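Local structure of acetyl-CoA acetyltransferase A (6BJA) at residues H193-E197 / G198-K202; L219-E223 / E224-L228; L353-L357 / G358-A362. The protein probably catalyses the thiolase reaction of lipid metabolism, the reversible coenzyme A-dependent cleavage of a 3-ketoacyl-CoA such as acetoacetyl-CoA to release acetyl-CoA. All blocks are in the same frame, centred on the assembly; numbering follows the deposited sequence.

Contact 1: residues H193-E197 / G198-K202; sequences HAWKE and GAFNK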
loop_
_atom_site.group_PDB
_atom_site.type_symbol
_atom_site.label_atom_id
_atom_site.label_comp_id
_atom_site.label_asym_id
_atom_site.label_seq_id
_atom_site.Cartn_x
_atom_site.Cartn_y
_atom_site.Cartn_z
ATOM N N HIS A 193 -32.314 -7.786 27.675
ATOM C CA HIS A 193 -33.306 -8.602 28.338
ATOM C C HIS A 193 -33.275 -10.042 27.818
ATOM O O HIS A 193 -33.328 -10.996 28.592
ATOM C CB HIS A 193 -34.692 -8.008 28.153
ATOM C CG HIS A 193 -35.745 -8.706 28.946
ATOM N ND1 HIS A 193 -36.749 -9.447 28.363
ATOM C CD2 HIS A 193 -35.927 -8.807 30.284
ATOM C CE1 HIS A 193 -37.516 -9.962 29.309
ATOM N NE2 HIS A 193 -37.040 -9.588 30.481
ATOM N N ALA A 194 -33.164 -10.189 26.503
ATOM C CA ALA A 194 -33.118 -11.491 25.884
ATOM C C ALA A 194 -31.911 -12.269 26.401
ATOM O O ALA A 194 -32.030 -13.445 26.748
ATOM C CB ALA A 194 -33.073 -11.340 24.354
ATOM N N TRP A 195 -30.745 -11.632 26.456
ATOM C CA TRP A 195 -29.559 -12.342 26.920
ATOM C C TRP A 195 -29.685 -12.664 28.414
ATOM O O TRP A 195 -29.298 -13.755 28.834
ATOM C CB TRP A 195 -28.278 -11.540 26.618
ATOM C CG TRP A 195 -27.802 -11.852 25.223
ATOM C CD1 TRP A 195 -27.875 -11.054 24.127
ATOM C CD2 TRP A 195 -27.228 -13.084 24.796
ATOM N NE1 TRP A 195 -27.356 -11.722 23.018
ATOM C CE2 TRP A 195 -26.954 -12.972 23.414
ATOM C CE3 TRP A 195 -26.906 -14.273 25.449
ATOM C CZ2 TRP A 195 -26.383 -14.013 22.685
ATOM C CZ3 TRP A 195 -26.342 -15.291 24.720
ATOM C CH2 TRP A 195 -26.091 -15.158 23.358
ATOM N N LYS A 196 -30.249 -11.751 29.199
ATOM C CA LYS A 196 -30.428 -12.023 30.634
ATOM C C LYS A 196 -31.309 -13.258 30.855
ATOM O O LYS A 196 -31.021 -14.100 31.733
ATOM C CB LYS A 196 -31.023 -10.797 31.343
ATOM C CG LYS A 196 -31.273 -11.015 32.852
ATOM C CD LYS A 196 -32.086 -9.889 33.494
ATOM C CE LYS A 196 -32.433 -10.222 34.955
ATOM N NZ LYS A 196 -33.912 -10.241 35.189
ATOM N N GLU A 197 -32.352 -13.398 30.048
ATOM C CA GLU A 197 -33.328 -14.468 30.231
ATOM C C GLU A 197 -32.969 -15.751 29.478
ATOM O O GLU A 197 -33.711 -16.726 29.559
ATOM C CB GLU A 197 -34.707 -14.006 29.778
ATOM C CG GLU A 197 -35.242 -12.795 30.553
ATOM C CD GLU A 197 -35.511 -13.090 32.023
ATOM O OE1 GLU A 197 -36.215 -14.085 32.315
ATOM O OE2 GLU A 197 -35.024 -12.325 32.890
ATOM N N GLY A 198 -31.860 -15.753 28.733
ATOM C CA GLY A 198 -31.469 -16.924 27.988
ATOM C C GLY A 198 -32.248 -17.169 26.710
ATOM O O GLY A 198 -32.322 -18.281 26.219
ATOM N N ALA A 199 -32.855 -16.120 26.167
ATOM C CA ALA A 199 -33.744 -16.293 25.033
ATOM C C ALA A 199 -33.055 -16.681 23.733
ATOM O O ALA A 199 -33.719 -17.148 22.815
ATOM C CB ALA A 199 -34.531 -15.021 24.826
ATOM N N PHE A 200 -31.739 -16.512 23.677
ATOM C CA PHE A 200 -30.980 -16.862 22.485
ATOM C C PHE A 200 -30.336 -18.235 22.643
ATOM O O PHE A 200 -29.546 -18.654 21.789
ATOM C CB PHE A 200 -29.887 -15.809 22.174
ATOM C CG PHE A 200 -30.415 -14.488 21.670
ATOM C CD1 PHE A 200 -31.140 -14.427 20.506
ATOM C CD2 PHE A 200 -30.161 -13.322 22.362
ATOM C CE1 PHE A 200 -31.599 -13.213 20.022
ATOM C CE2 PHE A 200 -30.613 -12.102 21.868
ATOM C CZ PHE A 200 -31.333 -12.074 20.707
ATOM N N ASN A 201 -30.672 -18.965 23.705
ATOM C CA ASN A 201 -29.973 -20.223 23.968
ATOM C C ASN A 201 -30.316 -21.355 23.028
ATOM O O ASN A 201 -29.547 -22.323 22.950
ATOM C CB ASN A 201 -30.230 -20.673 25.398
ATOM C CG ASN A 201 -29.496 -19.821 26.413
ATOM O OD1 ASN A 201 -28.730 -18.923 26.056
ATOM N ND2 ASN A 201 -29.730 -20.092 27.681
ATOM N N LYS A 202 -31.416 -21.267 22.280
ATOM C CA LYS A 202 -31.723 -22.317 21.291
ATOM C C LYS A 202 -30.950 -22.156 20.001
ATOM O O LYS A 202 -30.785 -23.125 19.263
ATOM C CB LYS A 202 -33.208 -22.344 20.934
ATOM C CG LYS A 202 -34.105 -22.664 22.140
ATOM C CD LYS A 202 -35.573 -22.777 21.748
ATOM C CE LYS A 202 -36.149 -21.437 21.335
ATOM N NZ LYS A 202 -37.626 -21.547 21.019
#
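W195 and F200 meet where helix 177-197 stops in a Schellman motif, and their side chains cross at about a right angle. F200 CD2 sits over one face of the indole, displaced toward the rim, 3.3 Å from W195 NE1. The two rings are oblique, with the five-membered ring of W195 and the ring of F200 inclined at 45°. Further along the indole, F200 CB makes a CH-pi contact over the six-membered ring. A194 fills in from the helix side: its CB touches F200 CE2 at 3.6 Å and lies 4.0 Å from A199 CB.

The backbone sets this up. G198 takes positive phi (77°), which turns the chain back on the last helical turn. A199 N then donates to A194 O at 2.9 Å, while G198 N makes a longer bond of 3.3 Å to W195 O. A type I beta turn from G198 to N201 follows, and F200 CG, opposite the carbonyl carbon and beside its backbone N (chi1 -71°), turns the ring toward the indole. From outside the two segments, R18 makes a cation-pi contact with F200, and Y225 stacks on W195. The indole nitrogen has its own polar partner: W195 NE1 donates its hydrogen to D222 OD2.

Contact 2: residues L219-E223 / E224-L228; sequences LTEDE and EYKRL. With COA (coenzyme A), chain C.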
loop_
_atom_site.group_PDB
_atom_site.type_symbol
_atom_site.label_atom_id
_atom_site.label_comp_id
_atom_site.label_asym_id
_atom_site.label_seq_id
_atom_site.Cartn_x
_atom_site.Cartn_y
_atom_site.Cartn_z
ATOM N N LEU A 219 -16.255 -17.402 22.452
ATOM C CA LEU A 219 -17.271 -16.356 22.386
ATOM C C LEU A 219 -18.630 -17.021 22.504
ATOM O O LEU A 219 -18.962 -17.887 21.702
ATOM C CB LEU A 219 -17.158 -15.565 21.085
ATOM C CG LEU A 219 -18.170 -14.439 20.946
ATOM C CD1 LEU A 219 -17.869 -13.322 21.954
ATOM C CD2 LEU A 219 -18.189 -13.916 19.520
ATOM N N THR A 220 -19.404 -16.625 23.520
ATOM C CA THR A 220 -20.696 -17.246 23.793
ATOM C C THR A 220 -21.890 -16.291 23.763
ATOM O O THR A 220 -23.029 -16.744 23.813
ATOM C CB THR A 220 -20.684 -17.924 25.176
ATOM O OG1 THR A 220 -20.489 -16.931 26.184
ATOM C CG2 THR A 220 -19.582 -18.965 25.228
ATOM N N GLU A 221 -21.620 -14.985 23.682
ATOM C CA GLU A 221 -22.656 -13.941 23.748
ATOM C C GLU A 221 -22.365 -12.835 22.739
ATOM O O GLU A 221 -21.217 -12.502 22.508
ATOM C CB GLU A 221 -22.738 -13.305 25.144
ATOM C CG GLU A 221 -23.052 -14.241 26.262
ATOM C CD GLU A 221 -23.274 -13.489 27.569
ATOM O OE1 GLU A 221 -22.992 -12.267 27.625
ATOM O OE2 GLU A 221 -23.746 -14.131 28.527
ATOM N N ASP A 222 -23.411 -12.272 22.151
ATOM C CA ASP A 222 -23.282 -11.099 21.314
ATOM C C ASP A 222 -22.540 -9.996 22.063
ATOM O O ASP A 222 -22.727 -9.824 23.272
ATOM C CB ASP A 222 -24.661 -10.586 20.882
ATOM C CG ASP A 222 -25.442 -11.597 20.056
ATOM O OD1 ASP A 222 -24.847 -12.294 19.191
ATOM O OD2 ASP A 222 -26.664 -11.692 20.259
ATOM N N GLU A 223 -21.709 -9.241 21.355
ATOM C CA GLU A 223 -20.897 -8.200 21.979
ATOM C C GLU A 223 -21.481 -6.799 21.928
ATOM O O GLU A 223 -21.287 -6.024 22.846
ATOM C CB GLU A 223 -19.501 -8.168 21.334
ATOM C CG GLU A 223 -18.711 -9.424 21.548
ATOM C CD GLU A 223 -17.226 -9.303 21.203
ATOM O OE1 GLU A 223 -16.871 -8.518 20.294
ATOM O OE2 GLU A 223 -16.405 -9.997 21.859
ATOM N N GLU A 224 -22.156 -6.440 20.837
ATOM C CA GLU A 224 -22.487 -5.032 20.628
ATOM C C GLU A 224 -23.443 -4.484 21.665
ATOM O O GLU A 224 -23.337 -3.314 22.030
ATOM C CB GLU A 224 -23.080 -4.818 19.235
ATOM C CG GLU A 224 -23.710 -3.414 19.019
ATOM C CD GLU A 224 -22.755 -2.225 19.222
ATOM O OE1 GLU A 224 -21.522 -2.380 18.985
ATOM O OE2 GLU A 224 -23.255 -1.108 19.577
ATOM N N TYR A 225 -24.387 -5.292 22.135
ATOM C CA TYR A 225 -25.467 -4.737 22.960
ATOM C C TYR A 225 -24.933 -4.229 24.293
ATOM O O TYR A 225 -25.587 -3.403 24.948
ATOM C CB TYR A 225 -26.573 -5.769 23.173
ATOM C CG TYR A 225 -26.292 -6.807 24.242
ATOM C CD1 TYR A 225 -25.638 -7.986 23.934
ATOM C CD2 TYR A 225 -26.703 -6.609 25.552
ATOM C CE1 TYR A 225 -25.373 -8.936 24.898
ATOM C CE2 TYR A 225 -26.441 -7.553 26.523
ATOM C CZ TYR A 225 -25.786 -8.709 26.196
ATOM O OH TYR A 225 -25.523 -9.667 27.169
ATOM N N LYS A 226 -23.753 -4.709 24.688
ATOM C CA LYS A 226 -23.139 -4.280 25.952
ATOM C C LYS A 226 -22.443 -2.920 25.864
ATOM O O LYS A 226 -22.036 -2.361 26.892
ATOM C CB LYS A 226 -22.134 -5.333 26.427
ATOM C CG LYS A 226 -22.751 -6.704 26.595
ATOM C CD LYS A 226 -21.712 -7.745 26.988
ATOM C CE LYS A 226 -22.014 -9.106 26.368
ATOM N NZ LYS A 226 -21.129 -10.177 26.895
ATOM N N ARG A 227 -22.342 -2.373 24.657
ATOM C CA ARG A 227 -21.516 -1.191 24.414
ATOM C C ARG A 227 -22.285 0.117 24.482
ATOM O O ARG A 227 -21.688 1.183 24.351
ATOM C CB ARG A 227 -20.830 -1.297 23.054
ATOM C CG ARG A 227 -19.998 -2.529 22.982
ATOM C CD ARG A 227 -18.942 -2.520 21.899
ATOM N NE ARG A 227 -18.185 -3.759 22.078
ATOM C CZ ARG A 227 -16.971 -4.006 21.605
ATOM N NH1 ARG A 227 -16.320 -3.104 20.869
ATOM N NH2 ARG A 227 -16.421 -5.181 21.868
ATOM N N LEU A 228 -23.592 0.045 24.684
ATOM C CA LEU A 228 -24.396 1.267 24.785
ATOM C C LEU A 228 -23.903 2.142 25.939
ATOM O O LEU A 228 -23.701 1.655 27.049
ATOM C CB LEU A 228 -25.874 0.931 25.001
ATOM C CG LEU A 228 -26.819 2.111 25.235
ATOM C CD1 LEU A 228 -26.923 2.930 23.961
ATOM C CD2 LEU A 228 -28.187 1.626 25.710
HETATM N N1A COA C . -24.166 4.543 22.594
HETATM C C2A COA C . -23.514 5.670 22.935
HETATM N N3A COA C . -22.514 6.196 22.214
HETATM C C4A COA C . -22.097 5.613 21.072
HETATM C C5A COA C . -22.759 4.385 20.620
HETATM C C6A COA C . -23.854 3.863 21.467
HETATM N N6A COA C . -24.529 2.744 21.135
HETATM N N7A COA C . -22.147 4.028 19.472
HETATM C C8A COA C . -21.181 4.949 19.216
HETATM N N9A COA C . -21.159 5.903 20.179
HETATM C C1B COA C . -20.256 7.079 20.298
HETATM C C2B COA C . -18.847 6.600 20.609
HETATM O O2B COA C . -18.554 6.684 22.006
HETATM C C3B COA C . -17.925 7.507 19.824
HETATM O O3B COA C . -17.188 8.315 20.753
HETATM P P3B COA C . -17.235 9.911 20.907
HETATM O O7A COA C . -18.681 10.345 20.977
HETATM O O8A COA C . -16.535 10.278 22.196
HETATM O O9A COA C . -16.551 10.560 19.730
HETATM C C4B COA C . -18.828 8.207 18.805
HETATM O O4B COA C . -20.184 7.857 19.098
HETATM C C5B COA C . -18.522 7.693 17.411
HETATM O O5B COA C . -18.880 6.314 17.418
HETATM P P1A COA C . -17.861 5.121 17.039
HETATM O O1A COA C . -16.548 5.222 17.779
HETATM O O2A COA C . -18.502 3.777 17.305
HETATM O O3A COA C . -17.540 5.263 15.485
HETATM P P2A COA C . -16.217 4.573 14.894
HETATM O O4A COA C . -14.982 5.257 15.442
HETATM O O5A COA C . -16.195 3.087 15.186
HETATM O O6A COA C . -16.350 4.819 13.320
HETATM C CBP COA C . -17.309 3.471 11.633
HETATM C CCP COA C . -17.594 4.499 12.707
HETATM C CDP COA C . -16.346 4.101 10.653
HETATM C CEP COA C . -16.593 2.240 12.198
HETATM C CAP COA C . -18.600 3.170 10.851
HETATM O OAP COA C . -18.243 2.402 9.692
HETATM C C9P COA C . -19.659 2.450 11.660
HETATM O O9P COA C . -19.394 1.902 12.720
HETATM N N8P COA C . -20.914 2.404 11.208
HETATM C C7P COA C . -21.389 3.015 9.984
HETATM C C6P COA C . -22.910 3.066 9.994
HETATM C C5P COA C . -23.420 2.123 8.939
HETATM O O5P COA C . -23.716 2.530 7.818
HETATM N N4P COA C . -23.482 0.846 9.293
HETATM C C3P COA C . -23.865 -0.166 8.325
HETATM C C2P COA C . -25.321 -0.564 8.372
HETATM S S1P COA C . -25.987 -0.640 6.698
HETATM O O HOH W 1 -19.777 -11.427 24.535
HETATM O O HOH W 2 -18.893 -5.837 24.288
#
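K226 reaches back to E221 across the turn, its NZ 2.9 Å from E221 OE1 in a salt bridge that is also a hydrogen bond. The two side chains cross at about a right angle, and the ammonium meets the carboxylate on its anti side, 21° out of the plane. A bend at chi3 (-145°) swings the end of the lysine over the 219-223 backbone, bringing K226 CE within 3.3 Å of D222 O. Water 1 joins the same lysine to the main chain, donating to E221 O and accepting from K226 NZ.

The packed part lies around Y225. Its first torsion (80°) puts CG between the backbone N and the carbonyl carbon, and in this pose Y225 CE1 comes to 3.2 Å from D222 O. K226 CG lies over the centre of the ring, 3.6 Å above its plane. The D222 carboxylate binds R18 and I21 N besides W195.

This loop, in the thiolase N-terminal domain, passes through a short 3-10 segment at 224-226, held by a weak bond from K226 N to E223 O and a firmer one from R227 N to E224 O. It leads to the coenzyme A pocket, where L228 CD1 touches N1A of the adenine at 3.5 Å.

The looser side belongs to the exposed K226 and R227 with their waters. E223 OE1 and R227 NH2 are 3.7 Å apart, a long, purely electrostatic pairing; the E223 carboxylate itself is firmly held by T27, S26 and S23. Water 2 bridges E223 O and R227 NE.

Contact 3: residues L353-L357 / G358-A362; sequences LGHPL and GASGA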
loop_
_atom_site.group_PDB
_atom_site.type_symbol
_atom_site.label_atom_id
_atom_site.label_comp_id
_atom_site.label_asym_id
_atom_site.label_seq_id
_atom_site.Cartn_x
_atom_site.Cartn_y
_atom_site.Cartn_z
ATOM N N LEU A 353 -27.603 -5.614 18.161
ATOM C CA LEU A 353 -26.959 -6.938 18.042
ATOM C C LEU A 353 -25.798 -6.935 17.042
ATOM O O LEU A 353 -24.954 -7.823 17.104
ATOM C CB LEU A 353 -27.973 -8.001 17.611
ATOM C CG LEU A 353 -29.150 -8.250 18.557
ATOM C CD1 LEU A 353 -30.183 -9.214 17.984
ATOM C CD2 LEU A 353 -28.646 -8.790 19.870
ATOM N N GLY A 354 -25.760 -5.955 16.154
ATOM C CA GLY A 354 -24.710 -5.886 15.140
ATOM C C GLY A 354 -25.193 -6.360 13.789
ATOM O O GLY A 354 -26.221 -7.015 13.683
ATOM N N HIS A 355 -24.452 -6.005 12.743
ATOM C CA HIS A 355 -24.916 -6.226 11.380
ATOM C C HIS A 355 -23.780 -6.719 10.483
ATOM O O HIS A 355 -23.257 -5.946 9.683
ATOM C CB HIS A 355 -25.517 -4.922 10.837
ATOM C CG HIS A 355 -26.130 -5.021 9.476
ATOM N ND1 HIS A 355 -26.412 -6.210 8.839
ATOM C CD2 HIS A 355 -26.469 -4.038 8.610
ATOM C CE1 HIS A 355 -26.942 -5.951 7.652
ATOM N NE2 HIS A 355 -26.989 -4.643 7.495
ATOM N N PRO A 356 -23.399 -8.004 10.624
ATOM C CA PRO A 356 -22.442 -8.590 9.684
ATOM C C PRO A 356 -23.147 -8.768 8.343
ATOM O O PRO A 356 -23.951 -9.686 8.214
ATOM C CB PRO A 356 -22.067 -9.922 10.327
ATOM C CG PRO A 356 -22.881 -10.031 11.550
ATOM C CD PRO A 356 -23.954 -9.029 11.513
ATOM N N LEU A 357 -22.836 -7.909 7.376
ATOM C CA LEU A 357 -23.689 -7.740 6.199
ATOM C C LEU A 357 -24.185 -9.036 5.587
ATOM O O LEU A 357 -25.379 -9.259 5.505
ATOM C CB LEU A 357 -22.961 -6.938 5.109
ATOM C CG LEU A 357 -22.504 -5.531 5.493
ATOM C CD1 LEU A 357 -21.905 -4.873 4.272
ATOM C CD2 LEU A 357 -23.634 -4.673 6.045
ATOM N N GLY A 358 -23.268 -9.898 5.147
ATOM C CA GLY A 358 -23.652 -11.108 4.448
ATOM C C GLY A 358 -24.416 -12.110 5.302
ATOM O O GLY A 358 -25.139 -12.949 4.775
ATOM N N ALA A 359 -24.283 -11.996 6.618
ATOM C CA ALA A 359 -24.918 -12.932 7.523
ATOM C C ALA A 359 -26.317 -12.508 7.967
ATOM O O ALA A 359 -27.088 -13.352 8.430
ATOM C CB ALA A 359 -24.059 -13.116 8.755
ATOM N N SER A 360 -26.635 -11.221 7.883
ATOM C CA SER A 360 -27.830 -10.745 8.580
ATOM C C SER A 360 -29.154 -11.302 8.050
ATOM O O SER A 360 -30.083 -11.520 8.826
ATOM C CB SER A 360 -27.867 -9.218 8.565
ATOM O OG SER A 360 -26.993 -8.729 9.561
ATOM N N GLY A 361 -29.240 -11.550 6.753
ATOM C CA GLY A 361 -30.438 -12.157 6.200
ATOM C C GLY A 361 -30.792 -13.476 6.854
ATOM O O GLY A 361 -31.897 -13.681 7.349
ATOM N N ALA A 362 -29.828 -14.393 6.902
ATOM C CA ALA A 362 -30.064 -15.660 7.582
ATOM C C ALA A 362 -30.183 -15.477 9.103
ATOM O O ALA A 362 -30.946 -16.181 9.767
ATOM C CB ALA A 362 -28.960 -16.623 7.261
HETATM O O HOH W 3 -27.789 -9.029 12.408
HETATM O O HOH W 4 -27.454 -10.964 4.507
#
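With CG of H355 anti to the backbone N (chi1 -176°) and OG of S360 beside its own backbone N (chi1 -79°), the imidazole edge and the serine hydroxyl face each other at the start of helix 357-371. H355 ND1 and S360 OG are 2.7 Å apart and hydrogen-bonded near the plane of the ring, with either atom a possible donor. The bond helps fix the rotation of the imidazole. H355 is the predicted proton acceptor of the thiolase active site; it lies in the C-terminal thiolase domain and touches the bound coenzyme A, with S254 of the CoA site beside it. S360 thus probably serves as a second-shell residue that helps position it.

One face of the imidazole is packed by L357 CD2, 3.6 Å above the ring plane and displaced toward the rim. P356, between the two, presents its carbonyl to the first turn of the helix. P356 O accepts from A359 N at 2.8 Å and more weakly from S360 N. S360 N also makes a weak bond to L357 O. The proline ring adds an apolar contact, P356 CB lying 4.1 Å from A359 CB, and its CD rests against the serine hydroxyl.

Around this buried turn, N257 OD1 accepts from H355 N and E123 OE1 from G358 N, while S98 OG bonds to G358 O and A362 N. Ahead of the histidine, G354 turns the chain out of helix 350-353 with positive phi. Water 3 spans the bend, donating to G354 O at 2.9 Å and hydrogen-bonded to S360 OG at 3.0 Å.

From the N terminus the contacts come in series, each a local turn, with none nested or crossing. Contact 1 closes the turn that ends helix 177-197. Contact 2 then forms a turn between strand 218-219 and strand 257-267, leading into the coenzyme A pocket. Much later, contact 3 links helix 350-353 to helix 357-371 and carries H355. The first two lie in the N-terminal thiolase range and the third in the C-terminal one, so their meeting ties the two parts together. L353 is the common neighbour: its CD1 packs against F200 of contact 1 and its CD2 against D222 of contact 2, while E224 CB approaches the backbone at L353 and G354.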